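Local coordinates for protein aromatic amino acid aminotransferase I (PDB 6HNU) that probably transfers the amino group of aromatic L-amino acids to 2-oxoglutarate, giving aromatic oxo-acids and L-glutamate with the help of pyridoxal 5'-phosphate, at residues B[269-272]-B[273-276]; B[195-198]-B[199-202]; B[421-424]-B[425-429]. All coordinates share one frame; numbering follows the deposited sequence.

Contact 1. Residues B[269-272]-B[273-276]; sequences VHDH and DEFL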
# COMPACT_ATOMS: atom_id res chain seq x y z
N VAL B 269 18.64 22.95 -22.14
CA VAL B 269 19.04 23.74 -20.93
C VAL B 269 20.51 23.43 -20.65
O VAL B 269 20.92 22.29 -20.87
CB VAL B 269 18.13 23.43 -19.72
CG1 VAL B 269 16.72 23.95 -19.96
CG2 VAL B 269 18.13 21.95 -19.40
N HIS B 270 21.29 24.43 -20.20
CA HIS B 270 22.77 24.33 -20.11
C HIS B 270 23.21 24.08 -18.66
O HIS B 270 24.39 23.73 -18.50
CB HIS B 270 23.45 25.59 -20.67
CG HIS B 270 23.10 25.90 -22.09
ND1 HIS B 270 22.67 27.16 -22.50
CD2 HIS B 270 23.11 25.12 -23.20
CE1 HIS B 270 22.43 27.14 -23.80
NE2 HIS B 270 22.69 25.90 -24.26
N ASP B 271 22.35 24.27 -17.65
CA ASP B 271 22.76 24.13 -16.22
C ASP B 271 21.54 24.05 -15.28
O ASP B 271 20.40 24.19 -15.75
CB ASP B 271 23.70 25.27 -15.82
CG ASP B 271 23.15 26.64 -16.16
OD1 ASP B 271 21.92 26.81 -16.10
OD2 ASP B 271 23.94 27.52 -16.51
N HIS B 272 21.78 23.90 -13.98
CA HIS B 272 20.71 23.64 -12.98
C HIS B 272 19.75 24.83 -12.95
O HIS B 272 18.51 24.60 -12.83
CB HIS B 272 21.28 23.28 -11.61
CG HIS B 272 21.96 21.95 -11.58
ND1 HIS B 272 22.42 21.39 -10.42
CD2 HIS B 272 22.22 21.05 -12.54
CE1 HIS B 272 22.99 20.24 -10.67
NE2 HIS B 272 22.85 19.97 -11.96
N ASP B 273 20.28 26.05 -13.08
CA ASP B 273 19.46 27.30 -13.04
C ASP B 273 18.51 27.37 -14.24
O ASP B 273 17.34 27.69 -14.01
CB ASP B 273 20.33 28.55 -13.00
CG ASP B 273 21.05 28.74 -11.68
OD1 ASP B 273 20.49 28.34 -10.61
OD2 ASP B 273 22.18 29.29 -11.73
N GLU B 274 18.99 27.14 -15.46
CA GLU B 274 18.16 27.16 -16.69
C GLU B 274 17.11 26.07 -16.54
O GLU B 274 15.95 26.30 -16.90
CB GLU B 274 18.97 26.91 -17.97
CG GLU B 274 19.77 28.12 -18.43
CD GLU B 274 20.39 28.01 -19.82
OE1 GLU B 274 20.28 26.95 -20.47
OE2 GLU B 274 20.96 29.01 -20.25
N PHE B 275 17.50 24.90 -16.03
CA PHE B 275 16.55 23.77 -15.87
C PHE B 275 15.37 24.19 -15.00
O PHE B 275 14.22 24.08 -15.47
CB PHE B 275 17.25 22.54 -15.31
CG PHE B 275 16.32 21.41 -14.96
CD1 PHE B 275 15.67 20.71 -15.96
CD2 PHE B 275 16.09 21.05 -13.63
CE1 PHE B 275 14.86 19.62 -15.64
CE2 PHE B 275 15.29 19.97 -13.31
CZ PHE B 275 14.66 19.26 -14.33
N LEU B 276 15.64 24.68 -13.79
CA LEU B 276 14.59 25.03 -12.80
C LEU B 276 13.73 26.18 -13.36
O LEU B 276 12.51 26.21 -13.06
CB LEU B 276 15.23 25.41 -11.46
CG LEU B 276 15.88 24.28 -10.66
CD1 LEU B 276 16.44 24.83 -9.36
CD2 LEU B 276 14.94 23.12 -10.36

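Contact 2. Residues B[195-198]-B[199-202]; sequences LEEL and MSRW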
# COMPACT_ATOMS: atom_id res chain seq x y z
N LEU B 195 -14.94 25.67 -17.78
CA LEU B 195 -14.88 25.29 -16.34
C LEU B 195 -15.52 26.40 -15.48
O LEU B 195 -16.37 26.08 -14.62
CB LEU B 195 -13.43 25.00 -15.93
CG LEU B 195 -13.25 24.77 -14.43
CD1 LEU B 195 -13.99 23.52 -13.99
CD2 LEU B 195 -11.79 24.66 -14.07
N GLU B 196 -15.16 27.67 -15.72
CA GLU B 196 -15.78 28.83 -15.03
C GLU B 196 -17.30 28.78 -15.26
O GLU B 196 -18.04 29.02 -14.33
CB GLU B 196 -15.21 30.15 -15.54
CG GLU B 196 -15.93 31.40 -15.04
CD GLU B 196 -15.94 31.65 -13.55
OE1 GLU B 196 -14.92 31.40 -12.90
OE2 GLU B 196 -16.94 32.18 -13.05
N GLU B 197 -17.71 28.59 -16.51
CA GLU B 197 -19.14 28.63 -16.92
C GLU B 197 -19.86 27.50 -16.17
O GLU B 197 -20.92 27.76 -15.59
CB GLU B 197 -19.28 28.48 -18.44
CG GLU B 197 -20.70 28.12 -18.90
CD GLU B 197 -21.68 29.22 -18.59
OE1 GLU B 197 -21.21 30.35 -18.30
OE2 GLU B 197 -22.92 28.97 -18.62
N LEU B 198 -19.30 26.29 -16.22
CA LEU B 198 -19.84 25.09 -15.53
C LEU B 198 -20.09 25.42 -14.05
O LEU B 198 -21.15 25.06 -13.53
CB LEU B 198 -18.85 23.94 -15.69
CG LEU B 198 -19.29 22.60 -15.10
CD1 LEU B 198 -20.55 22.09 -15.78
CD2 LEU B 198 -18.18 21.58 -15.26
N MET B 199 -19.11 26.04 -13.39
CA MET B 199 -19.22 26.38 -11.95
C MET B 199 -20.23 27.51 -11.76
O MET B 199 -20.92 27.49 -10.75
CB MET B 199 -17.85 26.75 -11.38
CG MET B 199 -16.91 25.55 -11.22
SD MET B 199 -17.61 24.09 -10.38
CE MET B 199 -18.35 24.81 -8.92
N SER B 200 -20.29 28.50 -12.64
CA SER B 200 -21.13 29.71 -12.42
C SER B 200 -22.61 29.30 -12.30
O SER B 200 -23.32 30.04 -11.64
CB SER B 200 -20.96 30.76 -13.48
OG SER B 200 -21.48 30.27 -14.71
N ARG B 201 -23.02 28.20 -12.93
CA ARG B 201 -24.44 27.72 -12.93
C ARG B 201 -24.55 26.38 -12.18
O ARG B 201 -25.56 25.66 -12.38
CB ARG B 201 -24.99 27.61 -14.34
CG ARG B 201 -23.95 27.35 -15.41
CD ARG B 201 -24.55 26.79 -16.69
NE ARG B 201 -24.46 25.34 -16.60
CZ ARG B 201 -23.53 24.56 -17.16
NH1 ARG B 201 -22.58 25.06 -17.95
NH2 ARG B 201 -23.60 23.24 -16.93
N TRP B 202 -23.56 26.05 -11.35
CA TRP B 202 -23.54 24.72 -10.68
C TRP B 202 -24.83 24.54 -9.87
O TRP B 202 -25.08 25.37 -8.98
CB TRP B 202 -22.33 24.55 -9.76
CG TRP B 202 -22.21 23.13 -9.31
CD1 TRP B 202 -22.65 22.59 -8.14
CD2 TRP B 202 -21.69 22.05 -10.09
NE1 TRP B 202 -22.41 21.24 -8.11
CE2 TRP B 202 -21.81 20.88 -9.30
CE3 TRP B 202 -21.06 21.95 -11.33
CZ2 TRP B 202 -21.35 19.64 -9.73
CZ3 TRP B 202 -20.63 20.72 -11.77
CH2 TRP B 202 -20.76 19.58 -10.97

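Contact 3. Residues B[421-424]-B[425-429]; sequences HEQA and IKQGC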
# COMPACT_ATOMS: atom_id res chain seq x y z
N HIS B 421 -8.47 1.58 -35.85
CA HIS B 421 -7.81 0.67 -34.87
C HIS B 421 -7.58 -0.71 -35.48
O HIS B 421 -6.45 -1.18 -35.44
CB HIS B 421 -8.62 0.56 -33.57
CG HIS B 421 -7.98 -0.19 -32.45
ND1 HIS B 421 -6.73 0.14 -31.96
CD2 HIS B 421 -8.46 -1.17 -31.65
CE1 HIS B 421 -6.46 -0.66 -30.95
NE2 HIS B 421 -7.50 -1.46 -30.72
N GLU B 422 -8.62 -1.31 -36.07
CA GLU B 422 -8.51 -2.65 -36.72
C GLU B 422 -7.48 -2.60 -37.86
O GLU B 422 -6.62 -3.51 -37.96
CB GLU B 422 -9.89 -3.11 -37.21
CG GLU B 422 -10.90 -3.37 -36.08
CD GLU B 422 -12.34 -3.54 -36.56
OE1 GLU B 422 -12.52 -3.79 -37.79
OE2 GLU B 422 -13.29 -3.42 -35.71
N GLN B 423 -7.53 -1.55 -38.69
CA GLN B 423 -6.62 -1.39 -39.86
C GLN B 423 -5.16 -1.24 -39.37
O GLN B 423 -4.29 -1.94 -39.90
CB GLN B 423 -7.06 -0.21 -40.73
CG GLN B 423 -6.19 -0.06 -41.98
CD GLN B 423 -6.46 -1.10 -43.04
OE1 GLN B 423 -5.56 -1.73 -43.57
NE2 GLN B 423 -7.74 -1.29 -43.37
N ALA B 424 -4.91 -0.37 -38.39
CA ALA B 424 -3.59 -0.22 -37.72
C ALA B 424 -3.06 -1.60 -37.34
O ALA B 424 -1.89 -1.90 -37.69
CB ALA B 424 -3.72 0.68 -36.50
N ILE B 425 -3.85 -2.38 -36.62
CA ILE B 425 -3.42 -3.72 -36.12
C ILE B 425 -3.09 -4.59 -37.34
O ILE B 425 -2.03 -5.23 -37.35
CB ILE B 425 -4.48 -4.36 -35.20
CG1 ILE B 425 -4.49 -3.70 -33.82
CG2 ILE B 425 -4.23 -5.85 -35.07
CD1 ILE B 425 -5.82 -3.72 -33.14
N LYS B 426 -3.95 -4.58 -38.36
CA LYS B 426 -3.68 -5.34 -39.61
C LYS B 426 -2.36 -4.85 -40.26
O LYS B 426 -1.64 -5.66 -40.79
CB LYS B 426 -4.89 -5.22 -40.53
CG LYS B 426 -4.80 -6.02 -41.83
CD LYS B 426 -5.87 -5.68 -42.84
CE LYS B 426 -5.68 -6.37 -44.17
NZ LYS B 426 -6.03 -5.46 -45.29
N GLN B 427 -2.05 -3.56 -40.20
CA GLN B 427 -0.78 -3.00 -40.76
C GLN B 427 0.41 -3.30 -39.84
O GLN B 427 1.53 -2.99 -40.27
CB GLN B 427 -0.90 -1.50 -40.99
CG GLN B 427 -1.94 -1.09 -42.04
CD GLN B 427 -1.67 -1.61 -43.44
OE1 GLN B 427 -0.53 -1.76 -43.86
NE2 GLN B 427 -2.74 -1.87 -44.17
N GLY B 428 0.19 -3.84 -38.63
CA GLY B 428 1.26 -4.23 -37.68
C GLY B 428 1.64 -3.13 -36.67
O GLY B 428 2.83 -3.09 -36.24
N CYS B 429 0.71 -2.28 -36.23
CA CYS B 429 0.98 -1.25 -35.19
C CYS B 429 -0.26 -1.07 -34.32
O CYS B 429 -1.40 -1.17 -34.85
CB CYS B 429 1.34 0.08 -35.86
SG CYS B 429 1.46 1.54 -34.80

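Contact 1. Residues B[269-272]-B[273-276]
Asp271 and Glu274 are brought together by different first torsions. In Asp271, CG stands between the backbone N and the carbonyl carbon (chi1 52°), which turns the carboxylate over the start of the helix; in Glu274, CG lies beside its own N and the chain runs extended, back toward the residues that precede the helix. The motif is an N-cap on helix 272-278, with Asp271 as the capping residue. Its OD1 accepts from Glu274 N at 3.0 Å, the N-H pointing almost straight at the oxygen (167°), so that one of the amides left without a helical carbonyl in the first turn is satisfied.

Glu274 adds bonds to the residue before the cap. The 2.7 Å bond from His270 N to Glu274 OE1 reaches the oxygen from above the carboxylate plane. The His270 ring adds a weak bond from ND1 to Glu274 OE2 at 3.4 Å, and ring and carboxylate planes are turned 49° from one another. Asp271 OD1 also lies 3.4 Å from Glu274 CG, where the two acidic side chains cross at about a right angle. The negative groups beside the first turn probably gain from the positive end of the helix dipole, which may offset their mutual repulsion.

Val269 adds an apolar touch, its CG2 4.2 Å from Phe275 CB. The Phe275 ring leads away from the loop to Ile357 of the long helix 334-377, against which His272 also packs, its NE2 bonded to Asp354. Regular helical bonding starts at Phe275 N, which donates to Asp271 O, and the next bond runs from Leu276 N to His272 O at 3.0 Å.

Contact 2. Residues B[195-198]-B[199-202]
Leu195 and Met199 are joined by a backbone bond in the C-terminal turns of helix 192-200, and the bonding changes character toward the helix exit. Met199 N reaches Leu195 O at 3.0 Å and Ser200 N reaches Glu196 O at 2.9 Å, both regular helical links. The next in the series, from Arg201 N to Glu197 O, is stretched to 3.4 Å and weak, where Arg201 leaves helical backbone angles. Trp202 N turns instead to Met199 O.

A side-chain hydroxyl shares the Glu197 carbonyl. Ser200 OG sits between its own backbone N and carbonyl carbon (chi1 68°) and donates to Glu197 O at 2.7 Å, so this carbonyl receives both the hydroxyl and the weak amide bond. Two other polar side chains reach beyond the turn: Glu196 ties it to helix 226-239 by a salt bridge to Lys238 and a hydrogen bond to Tyr239, and Trp202 NE1 bonds to Asn205 O.

The charged pair on the exposed side is looser. Glu197 OE2 and Arg201 NH1 form a long salt bridge of 4.0 Å; OE2 lies in the guanidinium plane, at its edge, and comes nearer to Arg201 CD than to the charged nitrogens. One face of the guanidinium rests over Leu198 CA.

Among the apolar contacts, Met199 and Leu195 lead inward to Leu160 of strand 158-162. The six-membered ring of Trp202 lies alongside Leu198, both side chains pointing the same way, with CZ3 4.1 Å from Leu198 CG.

Contact 3. Residues B[421-424]-B[425-429]
Ile425 CD1 sits squarely over one face of the His421 ring, 3.8 Å from the centroid and 13° off the ring normal, in a CH-pi contact one turn apart on helix 413-426. The imidazole is brought there by its first torsion, CG anti to the backbone N (chi1 -173°). This is the tightly packed side of the helix end, and beside it Ala424 and Gly428 are buried. The helix closes in a Schellman motif: Gly428, with positive phi, lets Cys429 N fold back onto Ala424 O at 3.0 Å while Gly428 N donates to Ile425 O. The Cys429 donor approaches from above the carbonyl plane. Ala424 CB is drawn into the same turn, 3.4 Å from Cys429 O.

A second side is polar but held. Gln423 and Gln427 lie side by side with nearly coplanar amides, and Gln427 NE2 gives a straight bond to Gln423 OE1 of 2.9 Å, made in the carbonyl plane of the acceptor and in the amide plane of the donor. The loose, solvent side belongs to exposed Lys426, whose NZ passes 4.1 Å from Gln423 OE1.

The glutamine pair faces helix 471-489, where Gln423 NE2 bonds to Glu488 and both side chains touch Ala484. On the packed side, His421 and Ile425 both rest on Leu430 of strand 429-433; His421 also packs on Ile31, and Ile425 on Tyr34, of the second subunit. Cys429 begins that strand, which pairs in parallel with a strand of the second subunit and so carries the sheet across the interface.

Along the chain the three contacts come in series, contact 2 first, then contact 1, then contact 3; each lies within one continuous stretch, so none closes a long loop and none nests in or crosses another. Contact 2 ends helix 192-200 beside the large mixed sheet that also contains strand 158-162. Contact 1 starts helix 272-278 on the surface, against the long helix 334-377. Contact 3 ends helix 413-426 and leads into the four-stranded antiparallel sheet near the subunit interface. Their centres lie about 39 to 42 Å apart, and the contacts do not touch, marking helix ends in three separate regions of the aminotransferase, all away from the cofactor.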